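Local coordinates for protein vanadium-dependent haloperoxidase (Zobellia galactanivorans, PDB 4CIT) that probably uses hydrogen peroxide to oxidise iodide, as a bacterial vanadium-dependent iodoperoxidase that carries vanadate, at residues Phe212-Ala217 against Gly440-Asn445; Asn85-Gln90 against Leu447-Asp452; Asp385-Asp390 against Lys405-Ala410; Thr95-Pro100 against Lys153-Gln158; Thr49-His54 against Arg122-Glu127. One frame throughout, in Å; residues are numbered along the deposited sequence. Where two conformers were deposited one is given.

Interaction 1. Residues Phe212-Ala217 against Gly440-Asn445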
# COMPACT_ATOMS: atom_id res chain seq x y z
N PHE A 212 -12.87 -2.27 0.69
CA PHE A 212 -13.20 -1.98 2.11
C PHE A 212 -14.21 -0.90 2.34
O PHE A 212 -15.10 -1.04 3.19
CB PHE A 212 -11.90 -1.60 2.85
CG PHE A 212 -10.97 -2.74 3.08
CD1 PHE A 212 -11.24 -3.71 4.06
CD2 PHE A 212 -9.83 -2.93 2.31
CE1 PHE A 212 -10.33 -4.74 4.29
CE2 PHE A 212 -8.96 -4.02 2.50
CZ PHE A 212 -9.19 -4.89 3.57
N VAL A 213 -14.07 0.23 1.63
CA VAL A 213 -14.87 1.47 1.88
C VAL A 213 -15.67 1.92 0.63
O VAL A 213 -16.78 2.53 0.70
CB VAL A 213 -13.91 2.64 2.28
CG1 VAL A 213 -14.67 3.80 2.81
CG2 VAL A 213 -12.85 2.21 3.31
N LEU A 214 -15.11 1.67 -0.56
CA LEU A 214 -15.76 2.11 -1.79
C LEU A 214 -17.10 1.47 -1.92
O LEU A 214 -17.31 0.33 -1.47
CB LEU A 214 -15.00 1.73 -3.03
CG LEU A 214 -13.54 2.18 -3.10
CD1 LEU A 214 -12.88 1.68 -4.38
CD2 LEU A 214 -13.49 3.67 -2.94
N ASP A 215 -18.02 2.21 -2.53
CA ASP A 215 -19.32 1.62 -2.90
C ASP A 215 -19.21 0.64 -4.06
O ASP A 215 -19.97 -0.34 -4.16
CB ASP A 215 -20.29 2.74 -3.24
CG ASP A 215 -20.57 3.64 -2.04
OD1 ASP A 215 -20.79 3.13 -0.92
OD2 ASP A 215 -20.55 4.90 -2.24
N SER A 216 -18.19 0.85 -4.92
CA SER A 216 -17.89 -0.08 -6.00
C SER A 216 -16.52 0.20 -6.48
O SER A 216 -16.04 1.29 -6.27
CB SER A 216 -18.85 0.01 -7.18
OG SER A 216 -18.60 1.18 -7.94
N ALA A 217 -15.93 -0.78 -7.15
CA ALA A 217 -14.56 -0.61 -7.65
C ALA A 217 -14.35 0.62 -8.51
O ALA A 217 -13.29 1.20 -8.54
CB ALA A 217 -14.08 -1.86 -8.36
N GLY A 440 -8.90 9.17 -1.30
CA GLY A 440 -8.40 9.24 0.05
C GLY A 440 -9.27 10.22 0.83
O GLY A 440 -9.58 9.92 2.00
N THR A 441 -9.74 11.31 0.18
CA THR A 441 -10.71 12.25 0.77
C THR A 441 -12.01 11.59 1.15
O THR A 441 -12.56 11.79 2.26
CB THR A 441 -10.90 13.51 -0.13
OG1 THR A 441 -9.58 14.12 -0.27
CG2 THR A 441 -11.89 14.53 0.48
N PHE A 442 -12.51 10.77 0.25
CA PHE A 442 -13.73 10.03 0.53
C PHE A 442 -13.53 9.10 1.77
O PHE A 442 -14.43 8.99 2.65
CB PHE A 442 -14.10 9.22 -0.71
CG PHE A 442 -15.19 8.20 -0.52
CD1 PHE A 442 -16.56 8.58 -0.49
CD2 PHE A 442 -14.87 6.91 -0.41
CE1 PHE A 442 -17.58 7.66 -0.23
CE2 PHE A 442 -15.86 5.96 -0.25
CZ PHE A 442 -17.19 6.32 -0.15
N VAL A 443 -12.45 8.33 1.78
CA VAL A 443 -12.15 7.41 2.90
C VAL A 443 -12.08 8.21 4.20
O VAL A 443 -12.69 7.81 5.20
CB VAL A 443 -10.88 6.55 2.68
CG1 VAL A 443 -10.47 5.81 3.94
CG2 VAL A 443 -11.01 5.66 1.50
N VAL A 444 -11.39 9.33 4.20
CA VAL A 444 -11.26 10.06 5.46
C VAL A 444 -12.59 10.70 5.91
O VAL A 444 -12.85 10.82 7.09
CB VAL A 444 -10.11 11.06 5.49
CG1 VAL A 444 -8.83 10.34 5.28
CG2 VAL A 444 -10.27 12.13 4.51
N ASN A 445 -13.45 11.00 4.97
CA ASN A 445 -14.75 11.63 5.26
C ASN A 445 -15.73 10.57 5.64
O ASN A 445 -16.75 10.92 6.30
CB ASN A 445 -15.27 12.43 4.04
CG ASN A 445 -14.58 13.76 3.89
OD1 ASN A 445 -14.12 14.34 4.86
ND2 ASN A 445 -14.51 14.27 2.67

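Interaction 2. Residues Asn85-Gln90 against Leu447-Asp452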
# COMPACT_ATOMS: atom_id res chain seq x y z
N ASN A 85 -13.58 4.34 17.68
CA ASN A 85 -14.78 3.62 17.30
C ASN A 85 -14.51 2.41 16.46
O ASN A 85 -13.59 2.43 15.64
CB ASN A 85 -15.76 4.47 16.50
CG ASN A 85 -16.31 5.63 17.28
OD1 ASN A 85 -16.34 5.67 18.53
ND2 ASN A 85 -16.76 6.59 16.55
N SER A 86 -15.35 1.38 16.58
CA SER A 86 -15.20 0.20 15.77
C SER A 86 -15.47 0.46 14.29
O SER A 86 -16.30 1.33 13.97
CB SER A 86 -16.17 -0.84 16.28
OG SER A 86 -16.20 -1.99 15.46
N LEU A 87 -14.76 -0.25 13.43
CA LEU A 87 -14.95 -0.20 11.98
C LEU A 87 -16.08 -1.12 11.56
O LEU A 87 -16.46 -1.20 10.38
CB LEU A 87 -13.63 -0.54 11.24
CG LEU A 87 -12.66 0.62 11.29
CD1 LEU A 87 -11.33 0.13 10.78
CD2 LEU A 87 -13.19 1.83 10.51
N ALA A 88 -16.59 -1.92 12.50
CA ALA A 88 -17.71 -2.80 12.14
C ALA A 88 -18.89 -1.89 11.75
O ALA A 88 -19.14 -0.82 12.36
CB ALA A 88 -18.15 -3.69 13.33
N GLY A 89 -19.57 -2.22 10.68
CA GLY A 89 -20.59 -1.42 10.19
C GLY A 89 -20.10 -0.31 9.25
O GLY A 89 -20.92 0.40 8.63
N GLN A 90 -18.79 -0.10 9.23
CA GLN A 90 -18.18 0.96 8.40
C GLN A 90 -17.42 0.39 7.18
O GLN A 90 -17.42 1.02 6.10
CB GLN A 90 -17.24 1.82 9.24
CG GLN A 90 -17.84 2.42 10.52
CD GLN A 90 -16.99 3.56 11.06
OE1 GLN A 90 -16.39 3.56 12.18
NE2 GLN A 90 -16.96 4.58 10.28
N LEU A 447 -14.89 7.23 7.11
CA LEU A 447 -14.53 6.47 8.31
C LEU A 447 -14.49 7.33 9.58
O LEU A 447 -13.75 8.31 9.66
CB LEU A 447 -13.19 5.70 8.19
CG LEU A 447 -13.16 4.70 7.02
CD1 LEU A 447 -11.80 3.96 7.03
CD2 LEU A 447 -14.33 3.73 7.06
N HIS A 448 -15.30 7.01 10.54
CA HIS A 448 -15.27 7.72 11.85
C HIS A 448 -14.62 6.83 12.82
O HIS A 448 -15.28 5.92 13.38
CB HIS A 448 -16.65 8.08 12.26
CG HIS A 448 -16.73 8.95 13.47
ND1 HIS A 448 -17.89 9.04 14.22
CD2 HIS A 448 -15.82 9.75 14.07
CE1 HIS A 448 -17.68 9.83 15.26
NE2 HIS A 448 -16.44 10.29 15.17
N MET A 449 -13.36 7.05 13.06
CA MET A 449 -12.58 6.23 13.98
C MET A 449 -12.26 6.96 15.27
O MET A 449 -12.46 6.43 16.33
CB MET A 449 -11.34 5.67 13.25
CG MET A 449 -11.70 4.81 12.02
SD MET A 449 -10.27 4.39 10.83
CE MET A 449 -9.12 3.64 11.87
N LEU A 450 -11.63 8.12 15.18
CA LEU A 450 -11.23 8.89 16.34
C LEU A 450 -12.43 9.62 16.91
O LEU A 450 -13.11 10.39 16.21
CB LEU A 450 -10.14 9.85 16.00
CG LEU A 450 -9.69 10.74 17.19
CD1 LEU A 450 -9.00 9.98 18.32
CD2 LEU A 450 -8.82 11.80 16.64
N SER A 451 -12.68 9.40 18.19
CA SER A 451 -13.83 9.93 18.84
C SER A 451 -13.61 10.06 20.40
O SER A 451 -13.96 9.18 21.14
CB SER A 451 -15.00 9.04 18.48
OG SER A 451 -16.18 9.54 19.04
N ASP A 452 -12.92 11.11 20.82
CA ASP A 452 -12.44 11.34 22.24
C ASP A 452 -13.53 11.10 23.30
O ASP A 452 -14.68 11.51 23.12
CB ASP A 452 -11.89 12.77 22.46
CG ASP A 452 -11.15 12.92 23.82
OD1 ASP A 452 -11.76 13.18 24.89
OD2 ASP A 452 -9.94 12.70 23.82
O HOH W 1 -18.87 8.33 17.96

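Interaction 3. Residues Asp385-Asp390 against Lys405-Ala410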
# COMPACT_ATOMS: atom_id res chain seq x y z
N ASP A 385 -0.59 18.73 7.88
CA ASP A 385 0.13 19.28 6.71
C ASP A 385 1.39 19.83 7.17
O ASP A 385 1.60 20.03 8.35
CB ASP A 385 -0.72 20.32 5.93
CG ASP A 385 -0.22 20.55 4.45
OD1 ASP A 385 0.60 19.77 3.89
OD2 ASP A 385 -0.70 21.57 3.87
N ASN A 386 2.31 20.03 6.23
CA ASN A 386 3.62 20.54 6.57
C ASN A 386 4.36 19.66 7.58
O ASN A 386 5.09 20.13 8.44
CB ASN A 386 3.57 22.04 6.99
CG ASN A 386 3.25 22.94 5.82
OD1 ASN A 386 3.42 22.57 4.65
ND2 ASN A 386 2.73 24.13 6.13
N PHE A 387 4.17 18.32 7.45
CA PHE A 387 4.82 17.38 8.31
C PHE A 387 6.16 17.02 7.67
O PHE A 387 6.22 16.26 6.67
CB PHE A 387 3.97 16.10 8.50
CG PHE A 387 4.46 15.19 9.54
CD1 PHE A 387 5.43 14.26 9.24
CD2 PHE A 387 3.97 15.23 10.83
CE1 PHE A 387 5.94 13.41 10.22
CE2 PHE A 387 4.45 14.38 11.81
CZ PHE A 387 5.44 13.47 11.50
N SER A 388 7.25 17.57 8.20
CA SER A 388 8.54 17.31 7.60
C SER A 388 9.09 15.96 8.12
O SER A 388 8.90 15.54 9.26
CB SER A 388 9.51 18.48 7.80
OG SER A 388 9.86 18.50 9.17
N PHE A 389 9.77 15.25 7.25
CA PHE A 389 10.33 13.97 7.61
C PHE A 389 11.46 13.55 6.72
O PHE A 389 11.60 14.03 5.55
CB PHE A 389 9.22 12.84 7.67
CG PHE A 389 8.60 12.49 6.37
CD1 PHE A 389 7.56 13.25 5.90
CD2 PHE A 389 9.06 11.39 5.61
CE1 PHE A 389 6.99 12.97 4.63
CE2 PHE A 389 8.47 11.08 4.41
CZ PHE A 389 7.42 11.86 3.92
N ASP A 390 12.35 12.73 7.31
CA ASP A 390 13.41 12.02 6.57
C ASP A 390 12.94 10.64 6.25
O ASP A 390 12.63 9.84 7.18
CB ASP A 390 14.65 11.97 7.43
CG ASP A 390 15.25 13.37 7.66
OD1 ASP A 390 15.10 14.28 6.83
OD2 ASP A 390 15.85 13.59 8.75
N LYS A 405 9.17 17.97 3.00
CA LYS A 405 8.60 19.00 3.86
C LYS A 405 7.18 18.66 4.25
O LYS A 405 6.58 19.34 5.17
CB LYS A 405 8.60 20.35 3.18
CG LYS A 405 9.99 20.76 2.71
CD LYS A 405 10.09 22.28 2.48
CE LYS A 405 11.49 22.67 2.00
NZ LYS A 405 12.50 22.34 3.06
N SER A 406 6.58 17.71 3.55
CA SER A 406 5.18 17.30 3.79
C SER A 406 4.87 15.93 3.13
O SER A 406 5.59 15.55 2.17
CB SER A 406 4.23 18.38 3.21
OG SER A 406 4.21 18.39 1.79
N PHE A 407 3.79 15.27 3.55
CA PHE A 407 3.36 14.09 2.80
C PHE A 407 3.01 14.42 1.36
O PHE A 407 3.32 13.61 0.45
CB PHE A 407 2.21 13.39 3.46
CG PHE A 407 2.46 13.09 4.91
CD1 PHE A 407 3.48 12.23 5.31
CD2 PHE A 407 1.68 13.69 5.89
CE1 PHE A 407 3.67 11.94 6.64
CE2 PHE A 407 1.89 13.42 7.22
CZ PHE A 407 2.89 12.52 7.58
N LYS A 408 2.39 15.59 1.15
CA LYS A 408 1.99 16.09 -0.20
C LYS A 408 3.19 16.20 -1.12
O LYS A 408 3.17 15.74 -2.27
CB LYS A 408 1.25 17.41 -0.11
CG LYS A 408 0.62 17.80 -1.45
CD LYS A 408 0.09 19.23 -1.43
CE LYS A 408 -0.14 19.84 -2.82
NZ LYS A 408 0.92 19.60 -3.85
N GLN A 409 4.27 16.73 -0.59
CA GLN A 409 5.51 16.88 -1.35
C GLN A 409 6.12 15.55 -1.74
O GLN A 409 6.52 15.35 -2.88
CB GLN A 409 6.50 17.79 -0.67
CG GLN A 409 7.77 18.05 -1.50
CD GLN A 409 8.88 18.67 -0.68
OE1 GLN A 409 9.36 18.10 0.30
NE2 GLN A 409 9.25 19.93 -1.04
N ALA A 410 6.15 14.62 -0.81
CA ALA A 410 6.55 13.26 -1.12
C ALA A 410 5.68 12.63 -2.19
O ALA A 410 6.25 11.96 -3.07
CB ALA A 410 6.58 12.39 0.09
O HOH W 2 0.84 17.05 3.34
O HOH W 3 7.40 21.34 6.56
O HOH W 4 2.33 16.86 5.69

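Interaction 4. Residues Thr95-Pro100 against Lys153-Gln158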
# COMPACT_ATOMS: atom_id res chain seq x y z
N THR A 95 -18.68 -7.23 10.51
CA THR A 95 -19.46 -7.24 11.75
C THR A 95 -18.65 -7.24 13.02
O THR A 95 -17.41 -7.34 13.03
CB THR A 95 -20.40 -8.48 11.82
OG1 THR A 95 -19.61 -9.67 11.86
CG2 THR A 95 -21.42 -8.47 10.64
N ALA A 96 -19.34 -7.05 14.13
CA ALA A 96 -18.62 -6.90 15.42
C ALA A 96 -17.75 -8.10 15.81
O ALA A 96 -18.17 -9.29 15.75
CB ALA A 96 -19.58 -6.49 16.52
N ILE A 97 -16.53 -7.80 16.27
CA ILE A 97 -15.65 -8.85 16.83
C ILE A 97 -16.18 -9.35 18.18
O ILE A 97 -16.92 -8.64 18.86
CB ILE A 97 -14.19 -8.45 17.01
CG1 ILE A 97 -14.00 -7.22 17.89
CG2 ILE A 97 -13.48 -8.21 15.61
CD1 ILE A 97 -12.61 -7.11 18.47
N PRO A 98 -15.76 -10.55 18.56
CA PRO A 98 -16.09 -11.01 19.88
C PRO A 98 -15.51 -10.08 20.91
O PRO A 98 -14.39 -9.62 20.73
CB PRO A 98 -15.36 -12.38 19.97
CG PRO A 98 -15.02 -12.76 18.60
CD PRO A 98 -15.08 -11.56 17.73
N GLU A 99 -16.24 -9.86 22.01
CA GLU A 99 -15.73 -9.11 23.17
C GLU A 99 -14.83 -9.99 24.04
O GLU A 99 -15.01 -11.16 24.05
CB GLU A 99 -16.93 -8.63 24.00
CG GLU A 99 -17.76 -7.54 23.30
CD GLU A 99 -17.11 -6.13 23.31
OE1 GLU A 99 -16.00 -5.86 23.85
OE2 GLU A 99 -17.72 -5.25 22.71
N PRO A 100 -13.92 -9.40 24.82
CA PRO A 100 -13.08 -10.20 25.66
C PRO A 100 -13.89 -10.68 26.88
O PRO A 100 -14.89 -10.04 27.30
CB PRO A 100 -12.02 -9.24 26.08
CG PRO A 100 -12.57 -7.86 25.98
CD PRO A 100 -13.53 -7.96 24.82
N LYS A 153 -3.31 -14.14 24.33
CA LYS A 153 -3.19 -14.85 23.04
C LYS A 153 -4.46 -15.47 22.54
O LYS A 153 -4.83 -15.39 21.35
CB LYS A 153 -2.10 -15.94 23.16
CG LYS A 153 -2.02 -16.80 21.90
CD LYS A 153 -0.88 -17.81 21.91
CE LYS A 153 -1.01 -18.83 22.94
NZ LYS A 153 -1.47 -20.03 22.18
N ALA A 154 -5.20 -16.11 23.47
CA ALA A 154 -6.45 -16.74 23.14
C ALA A 154 -7.46 -15.74 22.57
O ALA A 154 -8.16 -16.06 21.60
CB ALA A 154 -7.03 -17.48 24.35
N TYR A 155 -7.53 -14.55 23.12
CA TYR A 155 -8.47 -13.53 22.64
C TYR A 155 -7.99 -13.04 21.27
O TYR A 155 -8.83 -12.88 20.37
CB TYR A 155 -8.62 -12.40 23.61
CG TYR A 155 -9.59 -11.34 23.19
CD1 TYR A 155 -10.85 -11.66 22.78
CD2 TYR A 155 -9.21 -10.04 23.12
CE1 TYR A 155 -11.70 -10.71 22.31
CE2 TYR A 155 -10.07 -9.06 22.64
CZ TYR A 155 -11.27 -9.42 22.20
OH TYR A 155 -12.18 -8.51 21.73
N GLY A 156 -6.72 -12.72 21.15
CA GLY A 156 -6.15 -12.33 19.84
C GLY A 156 -6.44 -13.32 18.70
O GLY A 156 -6.82 -12.93 17.60
N LEU A 157 -6.34 -14.61 18.98
CA LEU A 157 -6.63 -15.63 18.04
C LEU A 157 -8.13 -15.78 17.74
O LEU A 157 -8.51 -16.05 16.59
CB LEU A 157 -5.98 -16.95 18.44
CG LEU A 157 -4.42 -17.02 18.50
CD1 LEU A 157 -3.99 -18.42 18.92
CD2 LEU A 157 -3.76 -16.65 17.19
N GLN A 158 -8.98 -15.56 18.73
CA GLN A 158 -10.40 -15.55 18.48
C GLN A 158 -10.79 -14.44 17.55
O GLN A 158 -11.60 -14.62 16.64
CB GLN A 158 -11.20 -15.47 19.81
CG GLN A 158 -12.63 -15.58 19.66
CD GLN A 158 -13.35 -15.30 21.00
OE1 GLN A 158 -12.78 -14.74 21.93
NE2 GLN A 158 -14.60 -15.65 21.05
O HOH W 5 -13.60 -13.73 24.28

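Interaction 5. Residues Thr49-His54 against Arg122-Glu127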
# COMPACT_ATOMS: atom_id res chain seq x y z
N THR A 49 6.71 -7.41 5.43
CA THR A 49 7.31 -6.70 4.32
C THR A 49 8.45 -7.52 3.69
O THR A 49 8.54 -7.71 2.41
CB THR A 49 7.73 -5.26 4.71
OG1 THR A 49 6.55 -4.49 5.01
CG2 THR A 49 8.36 -4.57 3.57
N GLU A 50 9.32 -7.98 4.54
CA GLU A 50 10.47 -8.79 4.09
C GLU A 50 10.02 -10.09 3.43
O GLU A 50 10.51 -10.44 2.34
CB GLU A 50 11.38 -9.11 5.26
CG GLU A 50 12.05 -7.91 5.84
CD GLU A 50 12.48 -8.13 7.32
OE1 GLU A 50 12.37 -9.25 7.84
OE2 GLU A 50 12.90 -7.15 7.98
N ILE A 51 9.01 -10.72 4.00
CA ILE A 51 8.51 -11.96 3.45
C ILE A 51 7.86 -11.75 2.08
O ILE A 51 8.01 -12.58 1.17
CB ILE A 51 7.53 -12.64 4.42
CG1 ILE A 51 8.27 -12.90 5.75
CG2 ILE A 51 6.88 -13.88 3.75
CD1 ILE A 51 7.33 -13.49 6.83
N MET A 52 7.14 -10.65 1.93
CA MET A 52 6.54 -10.25 0.67
C MET A 52 7.50 -10.16 -0.49
O MET A 52 7.17 -10.61 -1.59
CB MET A 52 5.79 -8.89 0.82
CG MET A 52 4.35 -9.12 1.26
SD MET A 52 3.45 -7.49 1.14
CE MET A 52 4.57 -6.34 1.76
N ILE A 53 8.64 -9.59 -0.21
CA ILE A 53 9.75 -9.53 -1.17
C ILE A 53 10.17 -10.93 -1.54
O ILE A 53 10.15 -11.34 -2.72
CB ILE A 53 10.96 -8.84 -0.62
CG1 ILE A 53 10.65 -7.39 -0.24
CG2 ILE A 53 12.07 -8.86 -1.69
CD1 ILE A 53 11.81 -6.74 0.48
N HIS A 54 10.48 -11.71 -0.51
CA HIS A 54 10.86 -13.09 -0.75
C HIS A 54 9.84 -13.92 -1.58
O HIS A 54 10.26 -14.69 -2.50
CB HIS A 54 11.21 -13.80 0.59
CG HIS A 54 11.56 -15.22 0.40
ND1 HIS A 54 12.77 -15.62 -0.14
CD2 HIS A 54 10.82 -16.35 0.53
CE1 HIS A 54 12.79 -16.93 -0.24
NE2 HIS A 54 11.62 -17.40 0.15
N ARG A 122 -1.17 -15.90 7.75
CA ARG A 122 -2.09 -16.49 6.80
C ARG A 122 -2.00 -15.91 5.39
O ARG A 122 -2.29 -16.64 4.43
CB ARG A 122 -3.51 -16.38 7.27
CG ARG A 122 -3.82 -17.08 8.53
CD ARG A 122 -5.31 -17.08 8.77
NE ARG A 122 -5.60 -17.29 10.18
CZ ARG A 122 -6.85 -17.38 10.64
NH1 ARG A 122 -7.89 -17.29 9.79
NH2 ARG A 122 -7.05 -17.57 11.94
N LEU A 123 -1.59 -14.66 5.29
CA LEU A 123 -1.64 -13.91 4.00
C LEU A 123 -0.34 -14.00 3.18
O LEU A 123 -0.33 -13.62 2.03
CB LEU A 123 -1.95 -12.46 4.32
CG LEU A 123 -3.36 -12.18 4.69
CD1 LEU A 123 -3.48 -10.82 5.44
CD2 LEU A 123 -4.17 -12.20 3.43
N ILE A 124 0.71 -14.55 3.75
CA ILE A 124 1.93 -14.83 2.99
C ILE A 124 2.16 -16.31 2.76
O ILE A 124 1.48 -17.11 3.29
CB ILE A 124 3.18 -14.07 3.50
CG1 ILE A 124 3.47 -14.17 4.98
CG2 ILE A 124 3.06 -12.61 3.20
CD1 ILE A 124 3.72 -15.54 5.45
N PHE A 125 3.15 -16.67 1.92
CA PHE A 125 3.43 -18.08 1.61
C PHE A 125 4.42 -18.69 2.56
O PHE A 125 4.15 -19.76 3.06
CB PHE A 125 3.90 -18.28 0.14
CG PHE A 125 2.75 -18.33 -0.84
CD1 PHE A 125 1.90 -19.46 -0.88
CD2 PHE A 125 2.48 -17.26 -1.72
CE1 PHE A 125 0.81 -19.51 -1.79
CE2 PHE A 125 1.37 -17.30 -2.59
CZ PHE A 125 0.56 -18.43 -2.63
N SER A 126 5.49 -18.00 2.89
CA SER A 126 6.57 -18.51 3.77
C SER A 126 6.17 -18.25 5.26
O SER A 126 6.74 -17.40 5.91
CB SER A 126 7.88 -17.85 3.42
OG SER A 126 8.24 -18.10 2.05
N GLU A 127 5.19 -19.00 5.73
CA GLU A 127 4.59 -18.86 7.06
C GLU A 127 5.60 -19.05 8.18
O GLU A 127 5.57 -18.35 9.19
CB GLU A 127 3.43 -19.88 7.22
CG GLU A 127 2.26 -19.61 6.29
CD GLU A 127 0.94 -20.19 6.78
OE1 GLU A 127 0.95 -20.83 7.83
OE2 GLU A 127 -0.13 -19.97 6.13

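Interaction 1. Residues Phe212-Ala217 against Gly440-Asn445
Val213 and Leu214 meet Phe442 and Val443 in a mostly buried apolar contact between a long irregular loop and helix 426-446. The nearest alpha carbons, those of Val213 and Val443, are 6.6 Å apart. Phe442 carries most of the contact. Its CG lies anti to the backbone N (chi1 169°), and the ring reaches out from the helix to the loop. Val213 O sits at the ring edge, in its plane, 3.7 Å from Phe442 CE2. Val213 CG1 touches the same corner, 3.9 Å from Phe442 CE2. The two side chains run alongside in opposite senses. The helix belongs to the PAP2 region of the chain, the helical family that haloperoxidases share with acid phosphatases. Val443 adds a second apolar touch, with CG2 4.3 Å from Val213 CB. Leu214 starts out away from the helix, but its CD2 turns back to within 4.3 Å of Phe442 CE2. Val213 O accepts from Lys446 NZ at the end of the same helix, and Asp323 takes the N-H groups of Phe212, Val213 and Leu214. Phe220 meets the Phe442 ring as well.

Interaction 2. Residues Asn85-Gln90 against Leu447-Asp452
Asn85 and Met449 join two loops beside the sodium site, whose ligands include Ala78, Asn81 and Tyr84. The side chain of Asn85 is about 5 Å from the sodium ion. One backbone bond joins the two segments: Asn85 N donates to Met449 O at 2.7 Å, nearly straight at 168° and in the carbonyl plane. Ser451 also bonds to the backbone of Asn83. The Asn85 side chain then lies against the other loop. Its CG is anti to the carbonyl carbon (chi1 -64°), and this directs the amide to His448 and Ser451. Asn85 ND2 stands 3.5 Å above one face of the His448 ring, nearer the ring's rim than its centre, with amide and ring planes 87° apart. A water accepts from Asn85 ND2 at 3.1 Å and also bonds to Ser451 OG. With an alanine in place of Asn85, the water would probably lose its amide donor and that face of the His448 ring its ND2 neighbour. Further along, the contact turns apolar. Leu87 CD2 packs 3.7 Å from Met449 CG and 4.1 Å from Leu447 CD2. Ser86 forms an ST turn, its OG accepting from Ala88 N at 3.0 Å. Glu75 of helix 59-80 bonds to Ser86 OG and Leu87 N. Leu447 is where the chain leaves helix 426-446, and the contact is a junction of two loops, one containing an ST turn, beside the sodium site.

Interaction 3. Residues Asp385-Asp390 against Lys405-Ala410
Phe387 and Ser388 run close to Lys405 and Ser406, with the alpha carbons of Ser388 and Lys405 only 4.1 Å apart. Here the chain enters and leaves a two-stranded antiparallel hairpin, strands 389-391 and 402-404. Just outside the strands the backbones meet through CA-H...O contacts, such as Ser406 CA to Phe387 O at 3.2 Å. Waters complete the join. One accepts from Phe387 N and Phe407 N together. Another donates to Asp385 OD1 and accepts from Lys408 N. Ser406 is the N-cap of helix 407-420: its OG accepts from Gln409 N at 2.9 Å. Gln409 OE1 in turn takes Lys405 N at 2.7 Å, with the donor 38° out of the carbonyl plane. Three phenylalanines form a cluster on the buried side. The Phe387 and Phe407 rings are nearly parallel, planes at 12°, but slid apart with centroids 5.1 Å distant. Their closest atoms are Phe387 CD1 and Phe407 CZ, at 3.5 Å. Phe389 has its CG between the backbone N and the carbonyl carbon (chi1 67°), which turns the ring toward Phe407 and brings Phe389 CE1 to 3.7 Å from Phe407 CD1. That ring pair is oblique. Phe389 CZ also reaches Ala410 CB at 4.0 Å. Helices 288-302 and 367-383 pack on Phe407, and Lys302 makes a cation-pi contact with Phe387. The chemistry is thus divided: aromatic packing closes the inner side, while waters bridge the first N-H groups of the helix to the facing turn.

Interaction 4. Residues Thr95-Pro100 against Lys153-Gln158
Tyr155 carries its ring under Pro100, whose CB lies over the centre of one face, 3.9 Å from the ring centroid and 9° off the normal. This is a CH-pi contact. Pro100 CD reaches on toward the phenol end, 3.4 Å from Tyr155 OH. The hydroxyl donates to Pro98 O at 2.7 Å, with the donor in the carbonyl plane. Pro98 O lies at the ring edge. The tyrosine is therefore held in two directions, by a proline over its face and by a carbonyl at its rim. Its CG is anti to the backbone N (chi1 -179°), which carries the ring out from the helix to the loop. Ile97 CD1 lies against the hydroxyl, 3.6 Å from Tyr155 OH. One turn along the helix, Gln158 extends past Pro98 in the opposite direction. Its NE2 comes to 3.5 Å from Pro98 CB. Its other amide atom, OE1, receives a bond from a water at 2.7 Å. The same water donates to Glu99 O, 2.9 Å away, and so ties the loop to the helix a second time. The loop of residues 95-100 leads from helix 59-80 to helix 108-123 and lies along helix 146-167. Ile76 and Ala111, from the first two of these helices, also touch Tyr155, and Ile97 packs on Val159 and Ile163 of helix 146-167.

Interaction 5. Residues Thr49-His54 against Arg122-Glu127
Ile51 CG2 is anti to the backbone N of its helix, while Ile124 CG1 sits between its own backbone N and carbonyl carbon (chi1 51°). These torsions bring the two branches together, with Ile51 CG2 3.6 Å from Ile124 CG1. The same Ile51 methyl lies 3.7 Å from Ile124 CB, and the side chains cross at about a right angle. Met52 CG lies 4.2 Å from Ile124 CG2 in one of two conformers, so this touch is less certain. Replacing Ile124 by an alanine would probably open a gap beside Ile51 CG2, since CG1, the branch closest to it, is removed. Ser126 completes the contact, its CB 4.1 Å from Ile51 CG2. It is the centre of an inverse gamma turn in the link between helices 108-123 and 128-144. Its OG lies in the plane of the His54 ring, at the edge, 3.5 Å from His54 CD2. The polar bond of Ser126 OG is with Asp55, which also accepts from Phe125 N. Phe57 packs on Ile124. The two segments thus meet mainly by apolar packing, and the carboxylate of Asp55, just beyond segment 49-54, adds the polar tie to the turn.

In the fold
Interactions 1 and 5 are mostly buried and rest on apolar side chains, yet they lie on opposite sides of the chain's centre. Interaction 4 is a surface contact, and there a tyrosine hydroxyl and a water do the polar work. Interactions 2 and 3 are partly buried and mix packing with water bridges. Interactions 1 and 2 use helix 426-446 and the loop that follows it, and they touch where Val213 CG2 packs 4.2 Å from Leu447 CD1. Interactions 2 and 4 share the loop between helices 59-80 and 108-123, with Ala88 against Thr95. Interactions 3 and 4 are the most widely separated pair, with centres about 37 Å apart.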